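Local coordinates for protein glycosyl hydrolase family 26 (PDB 4ZXO) that hydrolyses the beta-1,4-linked mannan backbone of polysaccharides such as galactomannan, acting as a family 26 glycoside hydrolase, at residues M61-G66 with R85-E90; W138-A143 with R196-N201; T234-F239 with K246-M251. All coordinates share one frame; numbering follows the deposited sequence.

Interaction 1: M61-G66 with R85-E90; sequences MSFDLG and REYIIE
Tyr87 begins the contact on helix 81-93, where its CB lies 3.7 Å from CZ of Phe63, at the far end of that ring. A little farther along its side chain, CD2 of Tyr87 comes 4.0 Å from CE1 of Phe63. The two side chains cross at about a right angle, and the tyrosine ring runs on away from the phenylalanine and meets the ring of His83, one turn earlier in the helix. Ile88 follows. Its CG1 approaches CE2 of Phe63 at 4.0 Å, the two side chains sliding past each other in opposite directions. This branch reaches the ring because CG1 lies beside the backbone N (chi1 -71°), although the isoleucine CB does not itself aim at the strand. Phe63 is thus held by two consecutive helix residues through carbon contacts alone. An alanine at Phe63 is likely to open a gap beside Tyr87 CB and Ile88 CG1, leaving both without their partner on the strand. Leu84 of the same helix and Leu100 of strand 97-101 also touch Phe63, as befits the buried strand-helix interface of a parallel beta-alpha-beta unit in the TIM barrel.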
loop_
_atom_site.group_PDB
_atom_site.type_symbol
_atom_site.label_atom_id
_atom_site.label_comp_id
_atom_site.label_asym_id
_atom_site.label_seq_id
_atom_site.Cartn_x
_atom_site.Cartn_y
_atom_site.Cartn_z
ATOM N N MET A 61 3.771 -7.732 -0.370
ATOM C CA MET A 61 4.930 -6.888 -0.668
ATOM C C MET A 61 4.445 -5.680 -1.401
ATOM O O MET A 61 3.515 -5.779 -2.210
ATOM C CB MET A 61 5.936 -7.629 -1.528
ATOM C CG MET A 61 6.625 -8.723 -0.740
ATOM S SD MET A 61 7.727 -9.684 -1.786
ATOM C CE MET A 61 8.121 -11.027 -0.646
ATOM N N SER A 62 5.005 -4.522 -1.070
ATOM C CA SER A 62 4.652 -3.314 -1.835
ATOM C C SER A 62 5.898 -2.711 -2.428
ATOM O O SER A 62 7.026 -2.909 -1.948
ATOM C CB SER A 62 3.890 -2.265 -0.953
ATOM O OG SER A 62 4.645 -1.882 0.177
ATOM N N PHE A 63 5.675 -1.936 -3.471
ATOM C CA PHE A 63 6.745 -1.250 -4.174
ATOM C C PHE A 63 6.181 0.078 -4.639
ATOM O O PHE A 63 4.973 0.285 -4.572
ATOM C CB PHE A 63 7.284 -2.071 -5.375
ATOM C CG PHE A 63 7.657 -3.503 -5.028
ATOM C CD1 PHE A 63 8.937 -3.820 -4.539
ATOM C CD2 PHE A 63 6.715 -4.510 -5.162
ATOM C CE1 PHE A 63 9.246 -5.113 -4.207
ATOM C CE2 PHE A 63 7.006 -5.843 -4.852
ATOM C CZ PHE A 63 8.283 -6.146 -4.358
ATOM N N ASP A 64 7.037 0.964 -5.139
ATOM C CA ASP A 64 6.563 2.307 -5.535
ATOM C C ASP A 64 6.829 2.564 -6.990
ATOM O O ASP A 64 7.867 2.168 -7.526
ATOM C CB ASP A 64 7.231 3.368 -4.669
ATOM C CG ASP A 64 6.397 4.659 -4.589
ATOM O OD1 ASP A 64 5.584 4.754 -3.643
ATOM O OD2 ASP A 64 6.464 5.516 -5.509
ATOM N N LEU A 65 5.850 3.196 -7.641
ATOM C CA LEU A 65 5.984 3.540 -9.064
ATOM C C LEU A 65 6.445 4.991 -9.306
ATOM O O LEU A 65 6.549 5.414 -10.445
ATOM C CB LEU A 65 4.680 3.286 -9.801
ATOM C CG LEU A 65 4.222 1.848 -9.771
ATOM C CD1 LEU A 65 2.927 1.676 -10.591
ATOM C CD2 LEU A 65 5.344 0.858 -10.226
ATOM N N GLY A 66 6.773 5.722 -8.245
ATOM C CA GLY A 66 7.209 7.097 -8.410
ATOM C C GLY A 66 8.339 7.194 -9.411
ATOM O O GLY A 66 9.325 6.432 -9.339
ATOM N N ARG A 85 9.109 -5.515 -11.810
ATOM C CA ARG A 85 8.257 -6.511 -12.466
ATOM C C ARG A 85 8.649 -7.947 -12.113
ATOM O O ARG A 85 7.811 -8.773 -11.803
ATOM C CB ARG A 85 8.273 -6.335 -13.973
ATOM C CG ARG A 85 7.493 -7.386 -14.686
ATOM C CD ARG A 85 7.605 -7.149 -16.179
ATOM N NE ARG A 85 7.282 -5.790 -16.606
ATOM C CZ ARG A 85 8.154 -4.880 -17.028
ATOM N NH1 ARG A 85 9.447 -5.179 -17.091
ATOM N NH2 ARG A 85 7.724 -3.654 -17.386
ATOM N N GLU A 86 9.941 -8.227 -12.043
ATOM C CA GLU A 86 10.398 -9.548 -11.595
ATOM C C GLU A 86 9.943 -9.875 -10.186
ATOM O O GLU A 86 9.445 -10.969 -9.928
ATOM C CB GLU A 86 11.911 -9.620 -11.608
ATOM C CG GLU A 86 12.531 -9.874 -12.892
ATOM C CD GLU A 86 14.037 -10.146 -12.713
ATOM O OE1 GLU A 86 14.616 -9.735 -11.681
ATOM O OE2 GLU A 86 14.636 -10.809 -13.569
ATOM N N TYR A 87 10.084 -8.910 -9.274
ATOM C CA TYR A 87 9.748 -9.183 -7.876
ATOM C C TYR A 87 8.263 -9.426 -7.754
ATOM O O TYR A 87 7.816 -10.244 -6.921
ATOM C CB TYR A 87 10.161 -8.056 -6.930
ATOM C CG TYR A 87 11.609 -7.683 -7.053
ATOM C CD1 TYR A 87 12.580 -8.632 -7.420
ATOM C CD2 TYR A 87 12.034 -6.353 -6.803
ATOM C CE1 TYR A 87 13.925 -8.254 -7.557
ATOM C CE2 TYR A 87 13.375 -5.983 -6.934
ATOM C CZ TYR A 87 14.314 -6.931 -7.283
ATOM O OH TYR A 87 15.632 -6.579 -7.404
ATOM N N ILE A 88 7.496 -8.662 -8.535
ATOM C CA ILE A 88 6.039 -8.829 -8.516
ATOM C C ILE A 88 5.628 -10.210 -9.043
ATOM O O ILE A 88 4.784 -10.895 -8.421
ATOM C CB ILE A 88 5.376 -7.682 -9.312
ATOM C CG1 ILE A 88 5.526 -6.390 -8.487
ATOM C CG2 ILE A 88 3.868 -7.945 -9.592
ATOM C CD1 ILE A 88 5.296 -5.110 -9.308
ATOM N N ILE A 89 6.203 -10.621 -10.172
ATOM C CA ILE A 89 5.930 -11.942 -10.724
ATOM C C ILE A 89 6.286 -13.039 -9.724
ATOM O O ILE A 89 5.527 -14.002 -9.552
ATOM C CB ILE A 89 6.674 -12.076 -12.045
ATOM C CG1 ILE A 89 5.961 -11.228 -13.084
ATOM C CG2 ILE A 89 6.690 -13.478 -12.564
ATOM C CD1 ILE A 89 6.805 -11.000 -14.295
ATOM N N GLU A 90 7.419 -12.888 -9.048
ATOM C CA GLU A 90 7.839 -13.895 -8.081
ATOM C C GLU A 90 6.952 -13.947 -6.845
ATOM O O GLU A 90 6.698 -15.035 -6.313
ATOM C CB GLU A 90 9.291 -13.655 -7.662
ATOM C CG GLU A 90 10.196 -13.803 -8.861
ATOM C CD GLU A 90 11.640 -13.399 -8.613
ATOM O OE1 GLU A 90 12.050 -13.101 -7.478
ATOM O OE2 GLU A 90 12.393 -13.365 -9.604
#

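Interaction 2: W138-A143 with R196-N201; sequences WIDRVA and RLKGVN
Lys198 lies across Ala143 and Asp140 of helix 132-147, and its whole length carries the contact. At its root, CB is 3.8 Å from Ala143 CB. The next carbon, CG, presses closer: its 3.5 Å to Ala143 CB is a snug fit for two saturated carbons. CD then passes to Asp140, 3.8 Å from OD1, an approach of a methylene to a carboxylate oxygen with no hydrogen bond in it. Bends at chi2 (-77°) and chi3 (-78°) fold the chain back, and CE returns to within 3.7 Å of Ala143 CB, the methyl being met by three carbons of one lysine. At the tip, NZ gives a hydrogen bond of 2.9 Å to a water. That water in turn donates to Asp140 OD2 at 2.8 Å, bridging opposite charges that do not touch directly. The direct ionic partners lie outside the two segments: Lys198 NZ pairs with Asp144 OD1, and Asp140 OD2 with Arg194 NH2. The acids thus sit on helix 132-147 and the bases on helix 181-197 and its C-terminal end.

Beyond the lysine the contact becomes buried and apolar. Val200 CG2 packs 3.7 Å from Ala143 CB, so the small alanine takes a lysine and a valine at once; Leu195 touches both Ala143 and Val200, and Leu146 and Leu147 pack on Val200. The chain can turn from Lys198 on to Val200 because Gly199 adopts positive phi (77°). Two bonds back into the last turn of the helix complete a Schellman motif, and it is this C-terminal cap of helix 181-197 that is set against the adjacent helix in the outer layer of the barrel.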
loop_
_atom_site.group_PDB
_atom_site.type_symbol
_atom_site.label_atom_id
_atom_site.label_comp_id
_atom_site.label_asym_id
_atom_site.label_seq_id
_atom_site.Cartn_x
_atom_site.Cartn_y
_atom_site.Cartn_z
ATOM N N TRP A 138 0.830 10.598 -17.764
ATOM C CA TRP A 138 1.505 10.016 -16.593
ATOM C C TRP A 138 0.724 8.818 -16.062
ATOM O O TRP A 138 1.300 7.789 -15.786
ATOM C CB TRP A 138 1.684 11.070 -15.492
ATOM C CG TRP A 138 2.803 12.060 -15.828
ATOM C CD1 TRP A 138 3.480 12.213 -17.017
ATOM C CD2 TRP A 138 3.365 12.965 -14.914
ATOM N NE1 TRP A 138 4.448 13.185 -16.872
ATOM C CE2 TRP A 138 4.415 13.645 -15.577
ATOM C CE3 TRP A 138 3.112 13.223 -13.553
ATOM C CZ2 TRP A 138 5.207 14.607 -14.941
ATOM C CZ3 TRP A 138 3.886 14.210 -12.894
ATOM C CH2 TRP A 138 4.945 14.878 -13.590
ATOM N N ILE A 139 -0.601 8.950 -15.963
ATOM C CA ILE A 139 -1.411 7.852 -15.482
ATOM C C ILE A 139 -1.303 6.687 -16.505
ATOM O O ILE A 139 -1.215 5.537 -16.095
ATOM C CB ILE A 139 -2.852 8.266 -15.255
ATOM C CG1 ILE A 139 -2.944 9.288 -14.089
ATOM C CG2 ILE A 139 -3.729 7.050 -14.932
ATOM C CD1 ILE A 139 -4.291 10.121 -14.090
ATOM N N ASP A 140 -1.254 6.988 -17.801
ATOM C CA ASP A 140 -1.166 5.966 -18.824
ATOM C C ASP A 140 0.150 5.212 -18.692
ATOM O O ASP A 140 0.220 4.020 -18.988
ATOM C CB ASP A 140 -1.286 6.585 -20.239
ATOM C CG ASP A 140 -2.697 6.979 -20.576
ATOM O OD1 ASP A 140 -3.643 6.699 -19.782
ATOM O OD2 ASP A 140 -2.903 7.470 -21.706
ATOM N N ARG A 141 1.189 5.886 -18.216
ATOM C CA ARG A 141 2.493 5.227 -18.013
ATOM C C ARG A 141 2.393 4.231 -16.875
ATOM O O ARG A 141 2.920 3.104 -16.957
ATOM C CB ARG A 141 3.621 6.279 -17.747
ATOM C CG ARG A 141 3.999 7.059 -19.066
ATOM C CD ARG A 141 4.977 8.269 -18.933
ATOM N NE ARG A 141 5.765 8.365 -20.167
ATOM C CZ ARG A 141 6.560 9.377 -20.506
ATOM N NH1 ARG A 141 7.245 9.290 -21.646
ATOM N NH2 ARG A 141 6.698 10.462 -19.713
ATOM N N VAL A 142 1.699 4.612 -15.804
ATOM C CA VAL A 142 1.350 3.629 -14.764
ATOM C C VAL A 142 0.511 2.480 -15.341
ATOM O O VAL A 142 0.773 1.294 -15.078
ATOM C CB VAL A 142 0.556 4.313 -13.618
ATOM C CG1 VAL A 142 -0.053 3.241 -12.672
ATOM C CG2 VAL A 142 1.481 5.270 -12.852
ATOM N N ALA A 143 -0.508 2.811 -16.142
ATOM C CA ALA A 143 -1.357 1.755 -16.727
ATOM C C ALA A 143 -0.528 0.734 -17.534
ATOM O O ALA A 143 -0.679 -0.506 -17.369
ATOM C CB ALA A 143 -2.446 2.386 -17.599
ATOM N N ARG A 196 -9.261 2.256 -16.630
ATOM C CA ARG A 196 -10.316 1.487 -17.320
ATOM C C ARG A 196 -10.228 1.524 -18.842
ATOM O O ARG A 196 -10.434 0.504 -19.508
ATOM C CB ARG A 196 -11.698 1.975 -16.930
ATOM C CG ARG A 196 -12.084 1.657 -15.518
ATOM C CD ARG A 196 -13.427 2.259 -15.221
ATOM N NE ARG A 196 -14.482 1.555 -15.938
ATOM C CZ ARG A 196 -15.634 2.113 -16.245
ATOM N NH1 ARG A 196 -15.838 3.394 -15.910
ATOM N NH2 ARG A 196 -16.556 1.404 -16.897
ATOM N N LEU A 197 -9.947 2.702 -19.383
ATOM C CA LEU A 197 -9.811 2.821 -20.826
ATOM C C LEU A 197 -8.704 1.916 -21.350
ATOM O O LEU A 197 -8.854 1.309 -22.410
ATOM C CB LEU A 197 -9.518 4.253 -21.226
ATOM C CG LEU A 197 -10.641 5.270 -21.332
ATOM C CD1 LEU A 197 -10.062 6.674 -21.382
ATOM C CD2 LEU A 197 -11.485 5.015 -22.557
ATOM N N LYS A 198 -7.608 1.825 -20.584
ATOM C CA LYS A 198 -6.442 1.019 -20.955
ATOM C C LYS A 198 -6.690 -0.479 -20.789
ATOM O O LYS A 198 -5.859 -1.300 -21.198
ATOM C CB LYS A 198 -5.210 1.421 -20.090
ATOM C CG LYS A 198 -4.727 2.892 -20.159
ATOM C CD LYS A 198 -3.931 3.283 -21.376
ATOM C CE LYS A 198 -2.501 2.819 -21.322
ATOM N NZ LYS A 198 -1.895 2.971 -22.676
ATOM N N GLY A 199 -7.802 -0.851 -20.149
ATOM C CA GLY A 199 -8.105 -2.246 -19.886
ATOM C C GLY A 199 -7.295 -2.791 -18.737
ATOM O O GLY A 199 -6.967 -3.994 -18.701
ATOM N N VAL A 200 -6.954 -1.916 -17.785
ATOM C CA VAL A 200 -6.214 -2.388 -16.613
ATOM C C VAL A 200 -7.180 -3.106 -15.660
ATOM O O VAL A 200 -7.599 -2.557 -14.662
ATOM C CB VAL A 200 -5.508 -1.230 -15.881
ATOM C CG1 VAL A 200 -4.658 -1.779 -14.767
ATOM C CG2 VAL A 200 -4.577 -0.509 -16.848
ATOM N N ASN A 201 -7.453 -4.365 -15.906
ATOM C CA ASN A 201 -8.468 -5.094 -15.165
ATOM C C ASN A 201 -7.911 -5.884 -14.005
ATOM O O ASN A 201 -8.601 -6.689 -13.393
ATOM C CB ASN A 201 -9.223 -6.016 -16.136
ATOM C CG ASN A 201 -9.894 -5.248 -17.216
ATOM O OD1 ASN A 201 -10.261 -4.075 -17.034
ATOM N ND2 ASN A 201 -10.063 -5.879 -18.364
HETATM O O HOH W 1 -1.883 5.747 -23.598
#

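Interaction 3: T234-F239 with K246-M251; sequences TDVYQF and KQLNKM
Met251 nestles against Thr234 and Val236, joining helix 241-262 to the end of strand 231-235 within a beta-alpha-beta unit of the TIM barrel. Its chain is bent at both chi2 (-46°) and chi3 (-59°), which turns the terminal methyl back toward Thr234 instead of letting it run straight. CE consequently lies 3.6 Å from Thr234 OG1, a methyl against a hydroxyl oxygen. That hydroxyl is engaged by hydrogen bonding to the carbonyl O of Pro209, which satisfies a buried polar atom and fixes the rotation of the threonine. The other branch, Thr234 CG2, rests 4.0 Å from Met251 CB, so the methionine is touched near its root as well as at its end.

Two residues on, Val236 divides its carbons between two helix side chains. CG2 takes the methionine, 3.8 Å from Met251 CG, while CB faces Leu248 CD1 at a more relaxed 4.1 Å. Leu248 reaches inward through that methyl, with Leu268 of strand 266-271 and Val289 of helix 281-290 packing on it as well. Thr234, Val236, Leu248 and Met251 are all buried, and no hydrogen bond crosses between the segments; the close packing is made by carbon, apart from the threonine oxygen.

The other side of the helix turn is looser and partly exposed. Gln247 starts out in the direction of the strand, but its amide swings off, and its nearest approach is CB, 4.6 Å from Val236 CG1. Its polar end is occupied within the helix by Lys250, whose ammonium also forms a salt bridge with Asp214. Lys250 NZ donates to Gln247 OE1 at 2.6 Å, lying in the carbonyl plane with a C=O...N angle of 149°.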
loop_
_atom_site.group_PDB
_atom_site.type_symbol
_atom_site.label_atom_id
_atom_site.label_comp_id
_atom_site.label_asym_id
_atom_site.label_seq_id
_atom_site.Cartn_x
_atom_site.Cartn_y
_atom_site.Cartn_z
ATOM N N THR A 234 -5.428 3.040 6.005
ATOM C CA THR A 234 -4.929 4.214 6.733
ATOM C C THR A 234 -3.420 4.015 6.930
ATOM O O THR A 234 -2.927 2.867 6.948
ATOM C CB THR A 234 -5.652 4.412 8.084
ATOM O OG1 THR A 234 -5.269 5.675 8.649
ATOM C CG2 THR A 234 -5.250 3.295 9.064
ATOM N N ASP A 235 -2.697 5.127 6.996
ATOM C CA ASP A 235 -1.264 5.126 7.269
ATOM C C ASP A 235 -1.029 5.771 8.635
ATOM O O ASP A 235 -1.272 6.981 8.798
ATOM C CB ASP A 235 -0.473 5.936 6.203
ATOM C CG ASP A 235 -0.507 5.327 4.820
ATOM O OD1 ASP A 235 -1.155 4.267 4.619
ATOM O OD2 ASP A 235 0.139 5.952 3.924
ATOM N N VAL A 236 -0.544 5.009 9.610
ATOM C CA VAL A 236 -0.344 5.533 10.957
ATOM C C VAL A 236 0.949 4.955 11.503
ATOM O O VAL A 236 1.064 3.725 11.608
ATOM C CB VAL A 236 -1.529 5.162 11.941
ATOM C CG1 VAL A 236 -1.267 5.763 13.323
ATOM C CG2 VAL A 236 -2.904 5.562 11.362
ATOM N N TYR A 237 1.922 5.832 11.800
ATOM C CA TYR A 237 3.218 5.401 12.356
ATOM C C TYR A 237 3.325 5.697 13.849
ATOM O O TYR A 237 2.653 6.590 14.368
ATOM C CB TYR A 237 4.378 6.106 11.621
ATOM C CG TYR A 237 4.614 5.527 10.239
ATOM C CD1 TYR A 237 5.595 4.546 10.008
ATOM C CD2 TYR A 237 3.852 5.958 9.175
ATOM C CE1 TYR A 237 5.801 4.024 8.745
ATOM C CE2 TYR A 237 4.039 5.426 7.899
ATOM C CZ TYR A 237 5.000 4.454 7.691
ATOM O OH TYR A 237 5.182 3.945 6.421
ATOM N N GLN A 238 4.169 4.943 14.544
ATOM C CA GLN A 238 4.404 5.255 15.933
ATOM C C GLN A 238 5.496 6.329 16.117
ATOM O O GLN A 238 6.648 6.178 15.681
ATOM C CB GLN A 238 4.806 4.022 16.730
ATOM C CG GLN A 238 5.133 4.427 18.193
ATOM C CD GLN A 238 5.327 3.222 19.103
ATOM O OE1 GLN A 238 4.585 2.227 19.012
ATOM N NE2 GLN A 238 6.313 3.309 20.006
ATOM N N PHE A 239 5.126 7.404 16.805
ATOM C CA PHE A 239 6.092 8.415 17.188
ATOM C C PHE A 239 6.278 8.400 18.679
ATOM O O PHE A 239 7.407 8.549 19.168
ATOM C CB PHE A 239 5.662 9.819 16.687
ATOM C CG PHE A 239 5.654 9.890 15.224
ATOM C CD1 PHE A 239 6.862 9.900 14.542
ATOM C CD2 PHE A 239 4.476 9.834 14.512
ATOM C CE1 PHE A 239 6.889 9.901 13.126
ATOM C CE2 PHE A 239 4.494 9.870 13.103
ATOM C CZ PHE A 239 5.693 9.871 12.417
ATOM N N LYS A 246 -3.517 5.034 21.002
ATOM C CA LYS A 246 -4.773 5.787 20.916
ATOM C C LYS A 246 -5.159 6.039 19.439
ATOM O O LYS A 246 -6.284 5.801 19.014
ATOM C CB LYS A 246 -4.657 7.134 21.684
ATOM C CG LYS A 246 -5.827 8.098 21.501
ATOM C CD LYS A 246 -5.841 9.249 22.557
ATOM C CE LYS A 246 -7.094 10.201 22.387
ATOM N NZ LYS A 246 -7.539 11.041 23.621
ATOM N N GLN A 247 -4.221 6.571 18.675
ATOM C CA GLN A 247 -4.538 6.971 17.324
ATOM C C GLN A 247 -4.732 5.798 16.390
ATOM O O GLN A 247 -5.616 5.868 15.501
ATOM C CB GLN A 247 -3.440 7.846 16.780
ATOM C CG GLN A 247 -3.379 9.200 17.489
ATOM C CD GLN A 247 -4.650 10.027 17.286
ATOM O OE1 GLN A 247 -5.287 9.936 16.243
ATOM N NE2 GLN A 247 -5.021 10.845 18.297
ATOM N N LEU A 248 -3.971 4.708 16.604
ATOM C CA LEU A 248 -4.208 3.524 15.767
ATOM C C LEU A 248 -5.556 2.889 16.117
ATOM O O LEU A 248 -6.314 2.508 15.221
ATOM C CB LEU A 248 -3.069 2.505 15.917
ATOM C CG LEU A 248 -3.153 1.332 14.939
ATOM C CD1 LEU A 248 -3.228 1.792 13.421
ATOM C CD2 LEU A 248 -2.037 0.333 15.237
ATOM N N ASN A 249 -5.851 2.713 17.410
ATOM C CA ASN A 249 -7.188 2.248 17.727
ATOM C C ASN A 249 -8.268 3.147 17.130
ATOM O O ASN A 249 -9.273 2.648 16.625
ATOM C CB ASN A 249 -7.403 2.156 19.238
ATOM C CG ASN A 249 -6.908 0.830 19.812
ATOM O OD1 ASN A 249 -7.433 -0.250 19.489
ATOM N ND2 ASN A 249 -5.882 0.900 20.621
ATOM N N LYS A 250 -8.104 4.465 17.240
ATOM C CA LYS A 250 -9.069 5.379 16.678
ATOM C C LYS A 250 -9.231 5.139 15.165
ATOM O O LYS A 250 -10.366 5.031 14.667
ATOM C CB LYS A 250 -8.635 6.818 16.918
ATOM C CG LYS A 250 -9.613 7.816 16.386
ATOM C CD LYS A 250 -8.932 9.204 16.270
ATOM C CE LYS A 250 -8.142 9.289 14.971
ATOM N NZ LYS A 250 -7.416 10.590 14.845
ATOM N N MET A 251 -8.116 5.070 14.423
ATOM C CA MET A 251 -8.274 4.895 12.980
ATOM C C MET A 251 -8.806 3.525 12.601
ATOM O O MET A 251 -9.594 3.433 11.660
ATOM C CB MET A 251 -6.927 5.096 12.254
ATOM C CG MET A 251 -6.438 6.530 12.259
ATOM S SD MET A 251 -7.673 7.816 11.850
ATOM C CE MET A 251 -8.154 7.273 10.200
#

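In the fold
Interactions 1 and 3 are equivalent in kind: each seats a helix on its own parallel strand, both reach the one barrel sheet, and their centres lie about 26 Å apart on opposite sides of the chain's centre. Both are buried and free of hydrogen bonds across the segments, but interaction 1 relies on an aromatic ring, interaction 3 on aliphatic and thioether side chains and a threonine. Interaction 2 sits farther out, joining helix to helix; there a water bridges the segments, and ionic partners flanking them accompany the packing. Interactions 1 and 2 nevertheless touch, Leu65 CD1 meeting Val142 CG1 at 4.0 Å, whereas 138-143 with 196-201 stays about 17 Å from interaction 3 at the nearest atoms.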